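Local coordinates for imelysin-like protein (Psychrobacter arcticus, PDB 3PF0) that is of unknown function but belongs to the imelysin-like (peptidase M75) family and has been considered a putative metalloendopeptidase, at residues I129-D134 / E161-Q166. Sequence-based numbering, arbitrary orientation.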
loop_
_atom_site.group_PDB
_atom_site.type_symbol
_atom_site.label_atom_id
_atom_site.label_comp_id
_atom_site.label_asym_id
_atom_site.label_seq_id
_atom_site.Cartn_x
_atom_site.Cartn_y
_atom_site.Cartn_z
ATOM N N ILE A 129 4.146 8.095 -6.571
ATOM C CA ILE A 129 4.227 7.788 -5.140
ATOM C C ILE A 129 4.957 6.443 -4.919
ATOM O O ILE A 129 5.828 6.351 -4.044
ATOM C CB ILE A 129 2.810 7.803 -4.485
ATOM C CG1 ILE A 129 2.243 9.234 -4.449
ATOM C CG2 ILE A 129 2.832 7.197 -3.071
ATOM C CD1 ILE A 129 0.747 9.321 -4.286
ATOM N N ASN A 130 4.571 5.398 -5.670
ATOM C CA ASN A 130 5.180 4.075 -5.556
ATOM C C ASN A 130 5.189 3.377 -6.915
ATOM O O ASN A 130 4.216 2.711 -7.285
ATOM C CB ASN A 130 4.464 3.216 -4.494
ATOM C CG ASN A 130 5.191 1.924 -4.165
ATOM O OD1 ASN A 130 6.417 1.855 -4.175
ATOM N ND2 ASN A 130 4.455 0.868 -3.869
ATOM N N TYR A 131 6.291 3.549 -7.667
ATOM C CA TYR A 131 6.422 2.937 -8.987
ATOM C C TYR A 131 6.727 1.455 -8.793
ATOM O O TYR A 131 7.875 1.064 -8.585
ATOM C CB TYR A 131 7.477 3.643 -9.866
ATOM C CG TYR A 131 7.267 3.336 -11.332
ATOM C CD1 TYR A 131 7.736 2.148 -11.891
ATOM C CD2 TYR A 131 6.499 4.175 -12.134
ATOM C CE1 TYR A 131 7.464 1.816 -13.217
ATOM C CE2 TYR A 131 6.245 3.866 -13.469
ATOM C CZ TYR A 131 6.727 2.686 -14.007
ATOM O OH TYR A 131 6.468 2.393 -15.326
ATOM N N TYR A 132 5.668 0.642 -8.807
ATOM C CA TYR A 132 5.744 -0.799 -8.552
ATOM C C TYR A 132 4.595 -1.531 -9.268
ATOM O O TYR A 132 3.476 -1.044 -9.226
ATOM C CB TYR A 132 5.672 -1.062 -7.021
ATOM C CG TYR A 132 5.886 -2.505 -6.621
ATOM C CD1 TYR A 132 7.166 -3.002 -6.389
ATOM C CD2 TYR A 132 4.815 -3.385 -6.511
ATOM C CE1 TYR A 132 7.373 -4.336 -6.057
ATOM C CE2 TYR A 132 5.010 -4.721 -6.169
ATOM C CZ TYR A 132 6.293 -5.191 -5.947
ATOM O OH TYR A 132 6.504 -6.507 -5.632
ATOM N N PRO A 133 4.802 -2.708 -9.885
ATOM C CA PRO A 133 6.078 -3.435 -10.081
ATOM C C PRO A 133 7.090 -2.643 -10.927
ATOM O O PRO A 133 6.734 -1.675 -11.593
ATOM C CB PRO A 133 5.644 -4.710 -10.829
ATOM C CG PRO A 133 4.166 -4.839 -10.584
ATOM C CD PRO A 133 3.679 -3.420 -10.521
ATOM N N ASP A 134 8.356 -3.044 -10.873
ATOM C CA ASP A 134 9.429 -2.462 -11.675
ATOM C C ASP A 134 10.235 -3.630 -12.239
ATOM O O ASP A 134 11.398 -3.828 -11.885
ATOM C CB ASP A 134 10.284 -1.473 -10.863
ATOM C CG ASP A 134 11.439 -0.836 -11.620
ATOM O OD1 ASP A 134 11.370 -0.766 -12.871
ATOM O OD2 ASP A 134 12.402 -0.398 -10.964
ATOM N N GLU A 161 10.007 15.319 -13.931
ATOM C CA GLU A 161 10.855 14.131 -14.071
ATOM C C GLU A 161 9.946 12.892 -14.032
ATOM O O GLU A 161 8.825 12.971 -13.514
ATOM C CB GLU A 161 11.959 14.059 -12.988
ATOM C CG GLU A 161 12.937 15.224 -13.004
ATOM C CD GLU A 161 13.760 15.421 -14.264
ATOM O OE1 GLU A 161 14.134 14.411 -14.904
ATOM O OE2 GLU A 161 14.063 16.590 -14.594
ATOM N N SER A 162 10.419 11.761 -14.572
ATOM C CA SER A 162 9.626 10.534 -14.594
ATOM C C SER A 162 9.329 10.008 -13.180
ATOM O O SER A 162 10.065 10.287 -12.232
ATOM C CB SER A 162 10.307 9.457 -15.431
ATOM O OG SER A 162 11.572 9.075 -14.923
ATOM N N ALA A 163 8.203 9.290 -13.049
ATOM C CA ALA A 163 7.710 8.692 -11.811
ATOM C C ALA A 163 8.698 7.649 -11.242
ATOM O O ALA A 163 8.780 7.454 -10.032
ATOM C CB ALA A 163 6.363 8.046 -12.083
ATOM N N VAL A 164 9.467 7.035 -12.135
ATOM C CA VAL A 164 10.459 5.991 -11.912
ATOM C C VAL A 164 11.669 6.496 -11.053
ATOM O O VAL A 164 12.321 5.685 -10.394
ATOM C CB VAL A 164 10.853 5.489 -13.338
ATOM C CG1 VAL A 164 12.357 5.413 -13.590
ATOM C CG2 VAL A 164 10.160 4.181 -13.679
ATOM N N VAL A 165 11.941 7.817 -11.034
ATOM C CA VAL A 165 13.100 8.367 -10.324
ATOM C C VAL A 165 12.693 9.079 -9.017
ATOM O O VAL A 165 13.485 9.846 -8.461
ATOM C CB VAL A 165 13.951 9.287 -11.248
ATOM C CG1 VAL A 165 14.481 8.514 -12.444
ATOM C CG2 VAL A 165 13.181 10.521 -11.714
ATOM N N GLN A 166 11.488 8.798 -8.506
ATOM C CA GLN A 166 11.000 9.434 -7.289
ATOM C C GLN A 166 10.049 8.510 -6.495
ATOM O O GLN A 166 9.934 7.318 -6.794
ATOM C CB GLN A 166 10.315 10.773 -7.639
ATOM C CG GLN A 166 9.168 10.637 -8.628
ATOM C CD GLN A 166 8.713 11.965 -9.162
ATOM O OE1 GLN A 166 8.139 12.793 -8.444
ATOM N NE2 GLN A 166 8.899 12.165 -10.455
HETATM O O HOH W 1 7.571 5.999 -7.354
#
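Y131 carries its ring on a first torsion that sets CG opposite the backbone N (chi1 -160°) and beside the carbonyl carbon, and this carries the ring to V164 and A163. One methyl of V164, CG2, sits above the middle of the ring, 3.5 Å from the centroid and only 9° off the normal, a CH-pi contact that suits both residues: the tyrosine offers a flat face, the branched valine a methyl to lay on it. A163 reaches the ring obliquely, its CB 3.9 Å from CD2 of Y131; a side chain this small lets the 3-10 turn at 163-164 come close. The backbones are joined through a water, which accepts from Y131 N at 2.8 Å and can donate to Q166 O. Q166 in turn braces its own loop: NE2 gives a nearly straight bond to S162 O (2.8 Å), approaching from above the carbonyl plane. V164 also packs on L138 of helix 138-149, the helix between the two loops. With an alanine here in place of the tyrosine, CG2 of V164 would probably lose its aromatic partner and a gap would open beside A163. Side chains thus meet through dispersion and weak CH-pi attraction, whereas the polar link between these two segments runs through a water.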